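Local atomic coordinates of pyroglutamyl-peptidase I (Fervidobacterium islandicum, PDB entry 6LTQ), a protein that probably removes N-terminal pyroglutamate (pyrrolidone carboxylate) from peptides, as a cysteine peptidase of the pyroglutamyl-peptidase I family. Residues D[91-96]-D[149-154]; D[79-84]-D[177-182]. All coordinates share one frame; numbering follows the deposited sequence.

Contact 1 of 2, residues D[91-96]-D[149-154]; sequences RLERVA and YTAGQY
Arg91 turns the edge of its guanidinium to the backbone carbonyl of Thr150, while one face of the Tyr149 ring has Arg94 CB offset toward its rim. NH1 of Arg91 gives Thr150 O a hydrogen bond of 2.8 Å, received in the carbonyl plane but bent at the hydrogen, with 141° there. At the same guanidinium edge lies the Glu93 carboxylate, and the salt bridge from Arg91 NE to Glu93 OE2 measures 2.6 Å. Glu93 reaches it by bending at chi2 (-70°), which also brings its CD to 3.6 Å from Ala151 CB. With an alanine here instead of Arg91, Thr150 O would probably lose this donor and Glu93 OE2 its salt-bridge partner. That carboxylate also bonds Ser148 through OE1 and His180 through OE2, and the Glu93-His180 pair is consistent with the glutamate and histidine of the family's Cys-His-Glu catalytic triad. The loop carrying Thr150 is braced by an ST turn, in which Gly152 N donates to Thr150 OG1 over 3.2 Å. A water between the segments accepts from Ala151 N and lies within hydrogen-bonding reach of Val95 O. Farther along, the Arg94 side chain runs beside Tyr149, extended from CG to NE, its guanidinium tilted 41° from the ring. Arg94 NH1 bonds Tyr149 OH at 3.0 Å, and Arg94 NH2 forms a salt bridge with Asp114 of the second subunit, so this end of the contact lies against the subunit interface. Val95 crosses the tyrosine at about a right angle, with Val95 CG2 3.9 Å from Tyr149 CD2.

Contact 2 of 2, residues D[79-84]-D[177-182]; sequences LHLGQA and LFVHLP
His80 and Phe178 are paired on two neighbouring parallel strands at the heart of the central sheet of this alpha/beta fold, their side chains on the same side of the sheet. The backbone ladder runs from His80 N to Leu177 O through to Ala84 N, which reaches Leu181 O at 2.7 Å; the rung from Leu181 N to Gly82 O is weak. Phe178 swings its ring toward the other strand, chi1 (-163°) setting CG opposite the backbone N, and lays one face over His80 O. Its CD2 then meets His80 CB at 3.2 Å, a tight approach, the two side chains crossing at about a right angle. The far end of the ring occupies the place beside Gly82: a CB there would fall 2.5 Å from Phe178 CZ, so the absent side chain is what makes room for the phenylalanine. Phe178 CE1 also sits 3.5 Å above one face of the His180 ring, offset toward the rim. On the face bearing the leucines, Leu81 and Val179 lie side by side, pointing the same way, with Leu81 CD2 3.8 Å from Val179 CB. Leu79 slants across the same valine and brings CD1 to 3.7 Å from Val179 CG2. Helices 203-215 and 32-40 cover this face, through Val210 and Ile36 among others. The imidazole of His80 is held by Thr20 and Ser163. With ND1 of His180 taken by Glu93, its NE2 bonds the sulfonic acid of the oxidised Cys156, an arrangement consistent with a catalytic histidine beside its cysteine. At an unstaggered chi1 of -95°, His180 sets its ring where the methyl of Ala84 packs against its base, Ala84 CB 3.5 Å from His180 CG.

After strands 15-22 and 48-55, the chain lays down strand 77-83, which supplies one side of contact 2, and after a short connection returns as strand 90-97, the start of contact 1. It then passes through helix 131-140 and strand 145-148 before the loop 149-154 closes contact 1. Helix 158-170 follows, and strand 175-181 closes the larger loop of contact 2, so contact 1 is nested inside it. That last strand is inserted between 77-83, parallel to it, and 90-97, antiparallel. The two contacts therefore meet along it: Arg91 O accepts from His180 N, and Ala151 O packs near His180 CE1. Together they tie the loop leading to Cys156 to the middle of the sheet.

Contact 1 of 2, residues D[91-96]-D[149-154]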
# COMPACT_ATOMS: atom_id res chain seq x y z
N ARG D 91 13.28 8.27 -5.92
CA ARG D 91 13.11 8.55 -4.50
C ARG D 91 14.33 9.32 -3.99
O ARG D 91 15.38 8.73 -3.69
CB ARG D 91 12.88 7.25 -3.74
CG ARG D 91 12.75 7.40 -2.25
CD ARG D 91 12.29 6.10 -1.63
NE ARG D 91 12.81 5.90 -0.28
CZ ARG D 91 12.44 4.90 0.51
NH1 ARG D 91 12.98 4.79 1.72
NH2 ARG D 91 11.53 4.02 0.10
N LEU D 92 14.19 10.63 -3.91
CA LEU D 92 15.27 11.52 -3.51
C LEU D 92 15.33 11.58 -1.99
O LEU D 92 14.37 12.00 -1.33
CB LEU D 92 15.05 12.91 -4.11
CG LEU D 92 14.76 12.81 -5.60
CD1 LEU D 92 14.07 14.05 -6.08
CD2 LEU D 92 16.07 12.59 -6.40
N GLU D 93 16.46 11.16 -1.43
CA GLU D 93 16.61 11.03 0.02
C GLU D 93 17.19 12.29 0.63
O GLU D 93 18.29 12.73 0.27
CB GLU D 93 17.48 9.82 0.34
CG GLU D 93 16.89 8.50 -0.14
CD GLU D 93 15.65 8.05 0.65
OE1 GLU D 93 15.22 8.76 1.60
OE2 GLU D 93 15.13 6.95 0.34
N ARG D 94 16.47 12.87 1.59
CA ARG D 94 16.91 14.11 2.19
C ARG D 94 17.70 13.90 3.47
O ARG D 94 18.42 14.82 3.88
CB ARG D 94 15.69 15.01 2.49
CG ARG D 94 16.04 16.45 2.78
CD ARG D 94 14.83 17.33 2.73
NE ARG D 94 15.21 18.74 2.72
CZ ARG D 94 14.36 19.75 2.54
NH1 ARG D 94 13.06 19.52 2.37
NH2 ARG D 94 14.81 21.00 2.53
N VAL D 95 17.55 12.75 4.14
CA VAL D 95 18.03 12.56 5.50
C VAL D 95 18.90 11.31 5.56
O VAL D 95 18.48 10.24 5.10
CB VAL D 95 16.87 12.40 6.51
CG1 VAL D 95 17.40 12.07 7.91
CG2 VAL D 95 16.02 13.65 6.54
N ALA D 96 20.08 11.43 6.17
CA ALA D 96 20.92 10.28 6.49
C ALA D 96 21.12 10.24 8.00
O ALA D 96 21.45 11.26 8.60
CB ALA D 96 22.28 10.37 5.77
N TYR D 149 12.24 10.97 3.48
CA TYR D 149 12.92 11.39 4.71
C TYR D 149 13.50 10.23 5.49
O TYR D 149 13.99 10.44 6.60
CB TYR D 149 11.97 12.22 5.59
CG TYR D 149 11.72 13.56 4.96
CD1 TYR D 149 10.84 13.70 3.90
CD2 TYR D 149 12.42 14.68 5.40
CE1 TYR D 149 10.66 14.98 3.29
CE2 TYR D 149 12.25 15.90 4.83
CZ TYR D 149 11.38 16.06 3.78
OH TYR D 149 11.23 17.31 3.22
N THR D 150 13.48 9.02 4.94
CA THR D 150 14.25 7.94 5.53
C THR D 150 14.81 7.09 4.40
O THR D 150 14.06 6.62 3.53
CB THR D 150 13.43 7.08 6.50
OG1 THR D 150 14.19 5.92 6.83
CG2 THR D 150 12.11 6.64 5.90
N ALA D 151 16.13 6.91 4.40
CA ALA D 151 16.81 6.06 3.44
C ALA D 151 17.09 4.68 4.02
O ALA D 151 17.95 3.94 3.51
CB ALA D 151 18.11 6.74 2.98
N GLY D 152 16.37 4.31 5.06
CA GLY D 152 16.65 3.07 5.74
C GLY D 152 17.83 3.22 6.69
O GLY D 152 18.33 4.32 6.96
N GLN D 153 18.26 2.07 7.22
CA GLN D 153 19.38 1.98 8.15
C GLN D 153 20.35 0.88 7.73
O GLN D 153 20.98 0.24 8.58
CB GLN D 153 18.90 1.75 9.59
CG GLN D 153 17.95 2.84 10.12
CD GLN D 153 16.56 2.68 9.56
OE1 GLN D 153 15.93 3.64 9.07
NE2 GLN D 153 16.07 1.47 9.60
N TYR D 154 20.44 0.63 6.43
CA TYR D 154 21.26 -0.41 5.82
C TYR D 154 22.49 0.25 5.17
O TYR D 154 22.92 1.33 5.59
CB TYR D 154 20.40 -1.20 4.84
CG TYR D 154 20.90 -2.56 4.39
CD1 TYR D 154 21.26 -3.54 5.31
CD2 TYR D 154 20.97 -2.87 3.04
CE1 TYR D 154 21.68 -4.80 4.88
CE2 TYR D 154 21.40 -4.12 2.60
CZ TYR D 154 21.75 -5.08 3.53
OH TYR D 154 22.16 -6.32 3.10
O HOH W 1 17.91 7.94 6.36

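Contact 2 of 2, residues D[79-84]-D[177-182]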
# COMPACT_ATOMS: atom_id res chain seq x y z
N LEU D 79 26.89 11.67 -5.92
CA LEU D 79 25.53 11.30 -6.29
C LEU D 79 25.47 9.80 -6.08
O LEU D 79 25.95 9.03 -6.91
CB LEU D 79 25.21 11.71 -7.72
CG LEU D 79 23.79 11.47 -8.26
CD1 LEU D 79 22.76 12.05 -7.30
CD2 LEU D 79 23.62 12.08 -9.67
N HIS D 80 24.92 9.39 -4.93
CA HIS D 80 24.86 7.98 -4.59
C HIS D 80 23.54 7.40 -5.08
O HIS D 80 22.47 7.93 -4.77
CB HIS D 80 24.98 7.77 -3.08
CG HIS D 80 26.28 8.22 -2.50
ND1 HIS D 80 27.49 7.68 -2.88
CD2 HIS D 80 26.55 9.14 -1.55
CE1 HIS D 80 28.45 8.26 -2.18
NE2 HIS D 80 27.91 9.15 -1.37
N LEU D 81 23.63 6.29 -5.81
CA LEU D 81 22.45 5.57 -6.28
C LEU D 81 22.29 4.27 -5.52
O LEU D 81 23.28 3.60 -5.20
CB LEU D 81 22.51 5.27 -7.78
CG LEU D 81 22.80 6.42 -8.73
CD1 LEU D 81 22.78 5.92 -10.19
CD2 LEU D 81 21.83 7.61 -8.52
N GLY D 82 21.04 3.89 -5.26
CA GLY D 82 20.79 2.63 -4.61
C GLY D 82 19.42 2.09 -4.98
O GLY D 82 18.56 2.83 -5.47
N GLN D 83 19.25 0.79 -4.76
CA GLN D 83 17.99 0.11 -5.03
C GLN D 83 17.04 0.27 -3.85
O GLN D 83 17.42 0.06 -2.70
CB GLN D 83 18.25 -1.37 -5.31
CG GLN D 83 17.02 -2.22 -5.46
CD GLN D 83 17.35 -3.70 -5.48
OE1 GLN D 83 17.88 -4.22 -6.47
NE2 GLN D 83 17.07 -4.37 -4.38
N ALA D 84 15.80 0.68 -4.12
CA ALA D 84 14.75 0.73 -3.10
C ALA D 84 13.59 -0.11 -3.61
O ALA D 84 12.61 0.44 -4.11
CB ALA D 84 14.30 2.18 -2.79
N LEU D 177 24.10 13.74 -2.35
CA LEU D 177 22.69 13.41 -2.52
C LEU D 177 22.57 11.91 -2.75
O LEU D 177 23.39 11.32 -3.47
CB LEU D 177 22.07 14.20 -3.69
CG LEU D 177 20.60 13.95 -4.06
CD1 LEU D 177 19.63 14.34 -2.91
CD2 LEU D 177 20.22 14.69 -5.33
N PHE D 178 21.56 11.28 -2.14
CA PHE D 178 21.30 9.87 -2.37
C PHE D 178 19.99 9.73 -3.13
O PHE D 178 18.99 10.36 -2.77
CB PHE D 178 21.24 9.06 -1.07
CG PHE D 178 21.37 7.59 -1.30
CD1 PHE D 178 20.30 6.86 -1.82
CD2 PHE D 178 22.57 6.95 -1.09
CE1 PHE D 178 20.44 5.51 -2.10
CE2 PHE D 178 22.71 5.60 -1.36
CZ PHE D 178 21.65 4.88 -1.87
N VAL D 179 19.99 8.92 -4.19
CA VAL D 179 18.81 8.69 -5.03
C VAL D 179 18.48 7.21 -4.95
O VAL D 179 19.30 6.36 -5.36
CB VAL D 179 19.03 9.15 -6.48
CG1 VAL D 179 17.74 8.94 -7.29
CG2 VAL D 179 19.43 10.62 -6.52
N HIS D 180 17.37 6.87 -4.30
CA HIS D 180 16.84 5.52 -4.34
C HIS D 180 16.04 5.28 -5.61
O HIS D 180 15.34 6.17 -6.11
CB HIS D 180 15.98 5.25 -3.11
CG HIS D 180 16.73 4.56 -2.00
ND1 HIS D 180 16.68 4.98 -0.69
CD2 HIS D 180 17.59 3.51 -2.02
CE1 HIS D 180 17.43 4.20 0.06
NE2 HIS D 180 18.00 3.30 -0.72
N LEU D 181 16.10 4.04 -6.08
CA LEU D 181 15.58 3.65 -7.38
C LEU D 181 14.61 2.48 -7.27
O LEU D 181 14.83 1.55 -6.46
CB LEU D 181 16.73 3.23 -8.33
CG LEU D 181 17.82 4.27 -8.52
CD1 LEU D 181 19.07 3.57 -9.13
CD2 LEU D 181 17.32 5.40 -9.41
N PRO D 182 13.55 2.48 -8.08
CA PRO D 182 12.65 1.33 -8.14
C PRO D 182 13.37 0.08 -8.61
O PRO D 182 14.43 0.14 -9.24
CB PRO D 182 11.58 1.75 -9.17
CG PRO D 182 11.61 3.27 -9.17
CD PRO D 182 13.08 3.62 -8.91